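PDB 6GNF: glycogen synthase from Cyanobacterium sp. CLg1, which is a bacterial starch or glycogen synthase of the two-domain GT-B glycosyltransferase type, with ADP and a glycan held in the cleft. Local coordinates for residues V80-E85 and N132-A137; A424-M429 and Q504-P509. One frame throughout, in Å; residues are numbered along the deposited sequence.

Contact 1. Residues V80-E85 and N132-A137; sequences VNYGQE and NVERFA
Tyr82, at the end of strand 72-82, makes the main side-chain contact with helix 132-144. With CG anti to the backbone N (chi1 178°), its ring reaches over to the helix, where Glu134 CB sits above one face, off-centre toward the rim, in a CH-pi contact 3.7 Å from the ring centroid; CE1 is nearest, 3.4 Å from Glu134 CB. The Tyr82 hydroxyl goes on to Asp131, just ahead of the helix. Tyr82 to Glu85 form the type II' turn of a beta hairpin, joining the edge strand of the N-terminal Rossmann-like domain to strand 85-96. At the turn, Gly83 comes close to the helix, its N 3.5 Å from Glu134 CG. Gly83 N also gives its hydrogen to a water, and the O of Asn81 and the O of Glu134 each accept a hydrogen from that molecule, at 2.8 Å from Asn81 O to the water, which thus ties three backbone groups together. Bent at chi2 (81°), the Glu134 chain carries its carboxylate away from the turn to a salt bridge with Lys213, while Gly83 O accepts from Asn218 ND2.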
ATOM      1  N   VAL A  80     -20.960  18.766  -6.493  1.00 49.60           N
ATOM      2  CA  VAL A  80     -19.537  18.941  -6.219  1.00 47.79           C
ATOM      3  C   VAL A  80     -18.905  19.586  -7.440  1.00 46.79           C
ATOM      4  O   VAL A  80     -19.556  19.720  -8.472  1.00 46.01           O
ATOM      5  CB  VAL A  80     -18.816  17.600  -5.925  1.00 46.90           C
ATOM      6  CG1 VAL A  80     -19.248  17.019  -4.584  1.00 45.92           C
ATOM      7  CG2 VAL A  80     -19.052  16.596  -7.039  1.00 46.81           C
ATOM      8  N   ASN A  81     -17.645  19.972  -7.306  1.00 48.45           N
ATOM      9  CA  ASN A  81     -16.905  20.582  -8.399  1.00 52.81           C
ATOM     10  C   ASN A  81     -16.007  19.565  -9.073  1.00 51.03           C
ATOM     11  O   ASN A  81     -15.374  18.754  -8.407  1.00 46.23           O
ATOM     12  CB  ASN A  81     -16.065  21.725  -7.866  1.00 55.39           C
ATOM     13  CG  ASN A  81     -16.910  22.811  -7.238  1.00 58.83           C
ATOM     14  OD1 ASN A  81     -17.846  23.324  -7.860  1.00 61.39           O
ATOM     15  ND2 ASN A  81     -16.583  23.169  -5.990  1.00 61.06           N
ATOM     16  N   TYR A  82     -16.042  19.547 -10.400  1.00 52.05           N
ATOM     17  CA  TYR A  82     -15.072  18.804 -11.186  1.00 52.21           C
ATOM     18  C   TYR A  82     -14.216  19.853 -11.865  1.00 53.61           C
ATOM     19  O   TYR A  82     -14.558  20.333 -12.934  1.00 56.32           O
ATOM     20  CB  TYR A  82     -15.760  17.889 -12.211  1.00 53.74           C
ATOM     21  CG  TYR A  82     -14.782  17.124 -13.078  1.00 54.94           C
ATOM     22  CD1 TYR A  82     -14.055  16.060 -12.564  1.00 54.88           C
ATOM     23  CD2 TYR A  82     -14.557  17.496 -14.394  1.00 56.29           C
ATOM     24  CE1 TYR A  82     -13.146  15.373 -13.345  1.00 57.16           C
ATOM     25  CE2 TYR A  82     -13.650  16.822 -15.182  1.00 57.43           C
ATOM     26  CZ  TYR A  82     -12.949  15.763 -14.659  1.00 58.26           C
ATOM     27  OH  TYR A  82     -12.059  15.105 -15.470  1.00 62.74           O
ATOM     28  N   GLY A  83     -13.092  20.190 -11.244  1.00 54.32           N
ATOM     29  CA  GLY A  83     -12.340  21.364 -11.655  1.00 56.59           C
ATOM     30  C   GLY A  83     -13.257  22.569 -11.541  1.00 57.65           C
ATOM     31  O   GLY A  83     -13.913  22.761 -10.533  1.00 56.27           O
ATOM     32  N   GLN A  84     -13.345  23.355 -12.596  1.00 62.26           N
ATOM     33  CA  GLN A  84     -14.152  24.569 -12.556  1.00 66.74           C
ATOM     34  C   GLN A  84     -15.590  24.312 -13.018  1.00 67.29           C
ATOM     35  O   GLN A  84     -16.420  25.216 -12.989  1.00 70.34           O
ATOM     36  CB  GLN A  84     -13.459  25.647 -13.381  1.00 69.73           C
ATOM     37  CG  GLN A  84     -11.957  25.680 -13.093  1.00 71.68           C
ATOM     38  CD  GLN A  84     -11.319  27.013 -13.410  1.00 75.33           C
ATOM     39  OE1 GLN A  84     -10.411  27.098 -14.240  1.00 78.01           O
ATOM     40  NE2 GLN A  84     -11.799  28.069 -12.756  1.00 75.14           N
ATOM     41  N   GLU A  85     -15.882  23.073 -13.413  1.00 67.03           N
ATOM     42  CA  GLU A  85     -17.234  22.659 -13.777  1.00 69.32           C
ATOM     43  C   GLU A  85     -18.004  22.144 -12.551  1.00 66.80           C
ATOM     44  O   GLU A  85     -17.495  21.344 -11.768  1.00 63.67           O
ATOM     45  CB  GLU A  85     -17.182  21.580 -14.865  1.00 72.79           C
ATOM     46  CG  GLU A  85     -18.534  20.986 -15.267  1.00 79.18           C
ATOM     47  CD  GLU A  85     -18.429  19.605 -15.923  1.00 84.91           C
ATOM     48  OE1 GLU A  85     -18.141  19.529 -17.140  1.00 88.25           O
ATOM     49  OE2 GLU A  85     -18.666  18.589 -15.227  1.00 87.25           O
ATOM     50  N   ASN A 132      -6.312  13.748 -13.007  1.00 56.36           N
ATOM     51  CA  ASN A 132      -6.276  13.237 -11.635  1.00 53.18           C
ATOM     52  C   ASN A 132      -6.521  14.308 -10.584  1.00 51.21           C
ATOM     53  O   ASN A 132      -7.073  14.008  -9.509  1.00 47.61           O
ATOM     54  CB  ASN A 132      -4.972  12.491 -11.340  1.00 55.59           C
ATOM     55  CG  ASN A 132      -5.047  11.005 -11.708  1.00 56.63           C
ATOM     56  OD1 ASN A 132      -6.114  10.456 -12.052  1.00 55.33           O
ATOM     57  ND2 ASN A 132      -3.912  10.336 -11.604  1.00 58.57           N
ATOM     58  N   VAL A 133      -6.094  15.533 -10.878  1.00 51.17           N
ATOM     59  CA  VAL A 133      -6.379  16.674 -10.014  1.00 50.63           C
ATOM     60  C   VAL A 133      -7.886  16.786  -9.794  1.00 48.75           C
ATOM     61  O   VAL A 133      -8.347  16.818  -8.661  1.00 46.03           O
ATOM     62  CB  VAL A 133      -5.827  17.987 -10.606  1.00 52.86           C
ATOM     63  CG1 VAL A 133      -6.418  19.214  -9.919  1.00 52.51           C
ATOM     64  CG2 VAL A 133      -4.304  18.012 -10.511  1.00 54.55           C
ATOM     65  N   GLU A 134      -8.647  16.838 -10.878  1.00 49.76           N
ATOM     66  CA  GLU A 134     -10.087  17.026 -10.772  1.00 50.04           C
ATOM     67  C   GLU A 134     -10.768  15.811 -10.134  1.00 49.51           C
ATOM     68  O   GLU A 134     -11.638  15.958  -9.284  1.00 50.01           O
ATOM     69  CB  GLU A 134     -10.686  17.331 -12.144  1.00 50.86           C
ATOM     70  CG  GLU A 134     -10.299  18.683 -12.712  1.00 51.70           C
ATOM     71  CD  GLU A 134      -8.926  18.709 -13.377  1.00 55.24           C
ATOM     72  OE1 GLU A 134      -8.515  19.776 -13.895  1.00 59.08           O
ATOM     73  OE2 GLU A 134      -8.218  17.676 -13.379  1.00 54.24           O
ATOM     74  N   ARG A 135     -10.356  14.611 -10.535  1.00 51.00           N
ATOM     75  CA  ARG A 135     -10.945  13.365 -10.044  1.00 49.48           C
ATOM     76  C   ARG A 135     -10.809  13.190  -8.544  1.00 46.95           C
ATOM     77  O   ARG A 135     -11.763  12.789  -7.876  1.00 42.98           O
ATOM     78  CB  ARG A 135     -10.306  12.152 -10.740  1.00 54.19           C
ATOM     79  CG  ARG A 135     -10.980  11.760 -12.049  1.00 57.49           C
ATOM     80  CD  ARG A 135     -10.045  11.035 -13.007  1.00 60.21           C
ATOM     81  NE  ARG A 135      -9.226  10.018 -12.356  1.00 59.57           N
ATOM     82  CZ  ARG A 135      -9.500   8.718 -12.292  1.00 61.30           C
ATOM     83  NH1 ARG A 135     -10.604   8.215 -12.831  1.00 63.42           N
ATOM     84  NH2 ARG A 135      -8.646   7.908 -11.671  1.00 61.51           N
ATOM     85  N   PHE A 136      -9.633  13.481  -8.004  1.00 46.97           N
ATOM     86  CA  PHE A 136      -9.387  13.229  -6.591  1.00 45.43           C
ATOM     87  C   PHE A 136      -9.760  14.397  -5.684  1.00 44.62           C
ATOM     88  O   PHE A 136     -10.176  14.183  -4.549  1.00 42.27           O
ATOM     89  CB  PHE A 136      -7.950  12.754  -6.367  1.00 48.09           C
ATOM     90  CG  PHE A 136      -7.639  11.459  -7.063  1.00 50.26           C
ATOM     91  CD1 PHE A 136      -8.537  10.399  -7.025  1.00 48.99           C
ATOM     92  CD2 PHE A 136      -6.454  11.297  -7.768  1.00 52.65           C
ATOM     93  CE1 PHE A 136      -8.256   9.210  -7.676  1.00 50.90           C
ATOM     94  CE2 PHE A 136      -6.168  10.100  -8.419  1.00 53.13           C
ATOM     95  CZ  PHE A 136      -7.071   9.061  -8.377  1.00 51.26           C
ATOM     96  N   ALA A 137      -9.673  15.623  -6.190  1.00 43.81           N
ATOM     97  CA  ALA A 137     -10.304  16.742  -5.495  1.00 44.21           C
ATOM     98  C   ALA A 137     -11.814  16.486  -5.349  1.00 43.01           C
ATOM     99  O   ALA A 137     -12.405  16.774  -4.307  1.00 44.40           O
ATOM    100  CB  ALA A 137     -10.060  18.047  -6.230  1.00 45.75           C
TER
HETATM  101  O   HOH W   1     -12.636  18.559  -8.720  1.00 55.61           O

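Contact 2. Residues A424-M429 and Q504-P509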
ATOM      1  N   ALA A 424       7.526 -21.743  -0.569  1.00 68.76           N
ATOM      2  CA  ALA A 424       8.868 -21.204  -0.391  1.00 68.96           C
ATOM      3  C   ALA A 424       9.345 -21.370   1.046  1.00 69.49           C
ATOM      4  O   ALA A 424       8.544 -21.362   1.982  1.00 69.24           O
ATOM      5  CB  ALA A 424       8.910 -19.733  -0.781  1.00 66.57           C
ATOM      6  N   ASP A 425      10.658 -21.488   1.209  1.00 69.72           N
ATOM      7  CA  ASP A 425      11.273 -21.491   2.532  1.00 69.58           C
ATOM      8  C   ASP A 425      11.486 -20.072   3.014  1.00 69.22           C
ATOM      9  O   ASP A 425      11.398 -19.793   4.208  1.00 69.73           O
ATOM     10  CB  ASP A 425      12.607 -22.208   2.475  1.00 70.62           C
ATOM     11  CG  ASP A 425      12.454 -23.643   2.081  1.00 71.96           C
ATOM     12  OD1 ASP A 425      11.592 -24.305   2.687  1.00 71.55           O
ATOM     13  OD2 ASP A 425      13.187 -24.104   1.175  1.00 72.84           O
ATOM     14  N   TYR A 426      11.781 -19.181   2.069  1.00 68.87           N
ATOM     15  CA  TYR A 426      12.112 -17.803   2.383  1.00 68.16           C
ATOM     16  C   TYR A 426      11.297 -16.817   1.544  1.00 66.69           C
ATOM     17  O   TYR A 426      11.042 -17.053   0.367  1.00 66.50           O
ATOM     18  CB  TYR A 426      13.607 -17.579   2.164  1.00 69.09           C
ATOM     19  CG  TYR A 426      14.479 -18.445   3.049  1.00 70.78           C
ATOM     20  CD1 TYR A 426      14.606 -18.172   4.404  1.00 71.44           C
ATOM     21  CD2 TYR A 426      15.161 -19.543   2.535  1.00 73.03           C
ATOM     22  CE1 TYR A 426      15.394 -18.962   5.226  1.00 74.08           C
ATOM     23  CE2 TYR A 426      15.953 -20.344   3.347  1.00 75.97           C
ATOM     24  CZ  TYR A 426      16.072 -20.051   4.693  1.00 76.98           C
ATOM     25  OH  TYR A 426      16.871 -20.845   5.502  1.00 78.65           O
ATOM     26  N   CYS A 427      10.911 -15.709   2.170  1.00 66.16           N
ATOM     27  CA  CYS A 427      10.234 -14.603   1.498  1.00 66.33           C
ATOM     28  C   CYS A 427      11.231 -13.460   1.295  1.00 65.60           C
ATOM     29  O   CYS A 427      11.655 -12.815   2.248  1.00 64.92           O
ATOM     30  CB  CYS A 427       9.050 -14.139   2.337  1.00 65.09           C
ATOM     31  SG  CYS A 427       8.280 -12.630   1.749  1.00 68.39           S
ATOM     32  N   LEU A 428      11.588 -13.212   0.039  1.00 66.17           N
ATOM     33  CA  LEU A 428      12.683 -12.316  -0.311  1.00 66.58           C
ATOM     34  C   LEU A 428      12.165 -10.939  -0.711  1.00 66.24           C
ATOM     35  O   LEU A 428      11.438 -10.813  -1.701  1.00 65.04           O
ATOM     36  CB  LEU A 428      13.462 -12.935  -1.468  1.00 69.06           C
ATOM     37  CG  LEU A 428      14.786 -12.317  -1.902  1.00 71.91           C
ATOM     38  CD1 LEU A 428      15.842 -12.512  -0.832  1.00 73.42           C
ATOM     39  CD2 LEU A 428      15.244 -12.944  -3.211  1.00 74.41           C
ATOM     40  N   MET A 429      12.514  -9.915   0.077  1.00 66.23           N
ATOM     41  CA  MET A 429      12.065  -8.540  -0.167  1.00 63.02           C
ATOM     42  C   MET A 429      13.226  -7.541  -0.140  1.00 62.98           C
ATOM     43  O   MET A 429      13.457  -6.877   0.875  1.00 62.16           O
ATOM     44  CB  MET A 429      11.034  -8.130   0.885  1.00 61.82           C
ATOM     45  CG  MET A 429       9.830  -9.054   0.967  1.00 61.15           C
ATOM     46  SD  MET A 429       8.656  -8.505   2.212  1.00 59.32           S
ATOM     47  CE  MET A 429       8.049  -7.005   1.468  1.00 57.00           C
ATOM     48  N   GLN A 504      22.912 -20.178   6.022  1.00 91.82           N
ATOM     49  CA  GLN A 504      23.765 -20.740   7.061  1.00 93.36           C
ATOM     50  C   GLN A 504      22.973 -21.559   8.077  1.00 93.04           C
ATOM     51  O   GLN A 504      23.503 -22.495   8.659  1.00 95.08           O
ATOM     52  CB  GLN A 504      24.488 -19.625   7.806  1.00 95.37           C
ATOM     53  CG  GLN A 504      25.592 -18.938   7.007  1.00 97.80           C
ATOM     54  CD  GLN A 504      26.957 -19.542   7.251  1.00103.00           C
ATOM     55  OE1 GLN A 504      27.066 -20.686   7.695  1.00107.15           O
ATOM     56  NE2 GLN A 504      28.005 -18.797   6.929  1.00105.61           N
ATOM     57  N   GLU A 505      21.704 -21.207   8.279  1.00 90.00           N
ATOM     58  CA  GLU A 505      20.838 -21.927   9.219  1.00 90.44           C
ATOM     59  C   GLU A 505      19.840 -22.869   8.549  1.00 88.63           C
ATOM     60  O   GLU A 505      19.132 -23.601   9.240  1.00 88.71           O
ATOM     61  CB  GLU A 505      20.062 -20.938  10.089  1.00 89.49           C
ATOM     62  CG  GLU A 505      20.915 -20.177  11.088  1.00 91.88           C
ATOM     63  CD  GLU A 505      20.098 -19.257  11.975  1.00 92.07           C
ATOM     64  OE1 GLU A 505      20.698 -18.317  12.533  1.00 93.06           O
ATOM     65  OE2 GLU A 505      18.872 -19.457  12.124  1.00 91.67           O
ATOM     66  N   TYR A 506      19.775 -22.862   7.221  1.00 87.15           N
ATOM     67  CA  TYR A 506      18.777 -23.660   6.514  1.00 86.72           C
ATOM     68  C   TYR A 506      18.873 -25.134   6.896  1.00 89.08           C
ATOM     69  O   TYR A 506      19.955 -25.718   6.867  1.00 88.86           O
ATOM     70  CB  TYR A 506      18.916 -23.515   4.995  1.00 86.11           C
ATOM     71  CG  TYR A 506      17.949 -24.399   4.232  1.00 86.20           C
ATOM     72  CD1 TYR A 506      16.579 -24.146   4.251  1.00 84.38           C
ATOM     73  CD2 TYR A 506      18.400 -25.499   3.511  1.00 87.66           C
ATOM     74  CE1 TYR A 506      15.690 -24.961   3.566  1.00 85.03           C
ATOM     75  CE2 TYR A 506      17.517 -26.319   2.827  1.00 87.68           C
ATOM     76  CZ  TYR A 506      16.162 -26.045   2.859  1.00 86.33           C
ATOM     77  OH  TYR A 506      15.260 -26.830   2.190  1.00 87.55           O
ATOM     78  N   GLY A 507      17.729 -25.726   7.230  1.00 89.94           N
ATOM     79  CA  GLY A 507      17.648 -27.149   7.563  1.00 92.75           C
ATOM     80  C   GLY A 507      18.035 -27.541   8.983  1.00 95.59           C
ATOM     81  O   GLY A 507      17.810 -28.683   9.391  1.00 98.10           O
ATOM     82  N   THR A 508      18.609 -26.610   9.745  1.00 95.98           N
ATOM     83  CA  THR A 508      19.080 -26.904  11.099  1.00 96.63           C
ATOM     84  C   THR A 508      17.913 -26.844  12.088  1.00 96.27           C
ATOM     85  O   THR A 508      16.822 -26.392  11.734  1.00 92.17           O
ATOM     86  CB  THR A 508      20.166 -25.905  11.546  1.00 95.68           C
ATOM     87  OG1 THR A 508      19.595 -24.595  11.670  1.00 92.79           O
ATOM     88  CG2 THR A 508      21.320 -25.888  10.552  1.00 94.94           C
ATOM     89  N   PRO A 509      18.130 -27.317  13.328  1.00 98.12           N
ATOM     90  CA  PRO A 509      17.105 -27.157  14.355  1.00 97.87           C
ATOM     91  C   PRO A 509      16.626 -25.717  14.532  1.00 95.58           C
ATOM     92  O   PRO A 509      15.449 -25.509  14.817  1.00 93.15           O
ATOM     93  CB  PRO A 509      17.809 -27.652  15.617  1.00100.49           C
ATOM     94  CG  PRO A 509      18.727 -28.708  15.115  1.00102.85           C
ATOM     95  CD  PRO A 509      19.200 -28.233  13.767  1.00101.07           C
TER
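In the C-terminal Rossmann-like domain, the start of the central parallel strand 426-429 packs against the type II turn Glu505-Thr508, which links helix 485-503 to helix 509-520. Tyr506 carries the turn's side of the contact. Its CG lies anti to the backbone N (chi1 176°), which brings the ring across to Asp425 and Tyr426. The hydroxyl of Tyr426 arrives at the edge of the Tyr506 ring, near its plane, with OH 3.4 Å from Tyr506 CB and 3.5 Å from Tyr506 CD1. Behind it the two rings meet obliquely, Tyr426 CE2 lying 4.0 Å from Tyr506 CD1. Farther along the same ring, Asp425 OD2 is 3.6 Å from Tyr506 CE1, with the carboxylate plane turned 50° from the ring. This is van der Waals contact; OD2 is held by a salt bridge to Lys335 and a hydrogen bond from Leu352 N. Phe353 stacks on Tyr426, and Phe511 of helix 509-520 meets Tyr506 edge to face. The turn is closed at Glu505 O, which accepts from Thr508 N at 3.1 Å and also from the N-cap side chain of helix 509-520, Thr508 OG1, at 2.7 Å.

Overall arrangement
The two contacts lie on opposite sides of the chain's centre, about 50 Å apart between centres, and share no helix or strand. Contact 1 is partly buried and brings a hairpin turn at the edge of the mixed N-terminal sheet against a helix; contact 2 is buried and sets the start of an inner strand of the parallel C-terminal sheet against an interhelical turn. Both rest on tyrosine rings, but differently: in contact 1 aliphatic carbon meets a ring face and a water joins the backbones, whereas contact 2 has a hydroxyl at a ring edge and a carboxylate oxygen approaching the same ring obliquely. In each, an acidic side chain finds its lysine partner outside the paired segments.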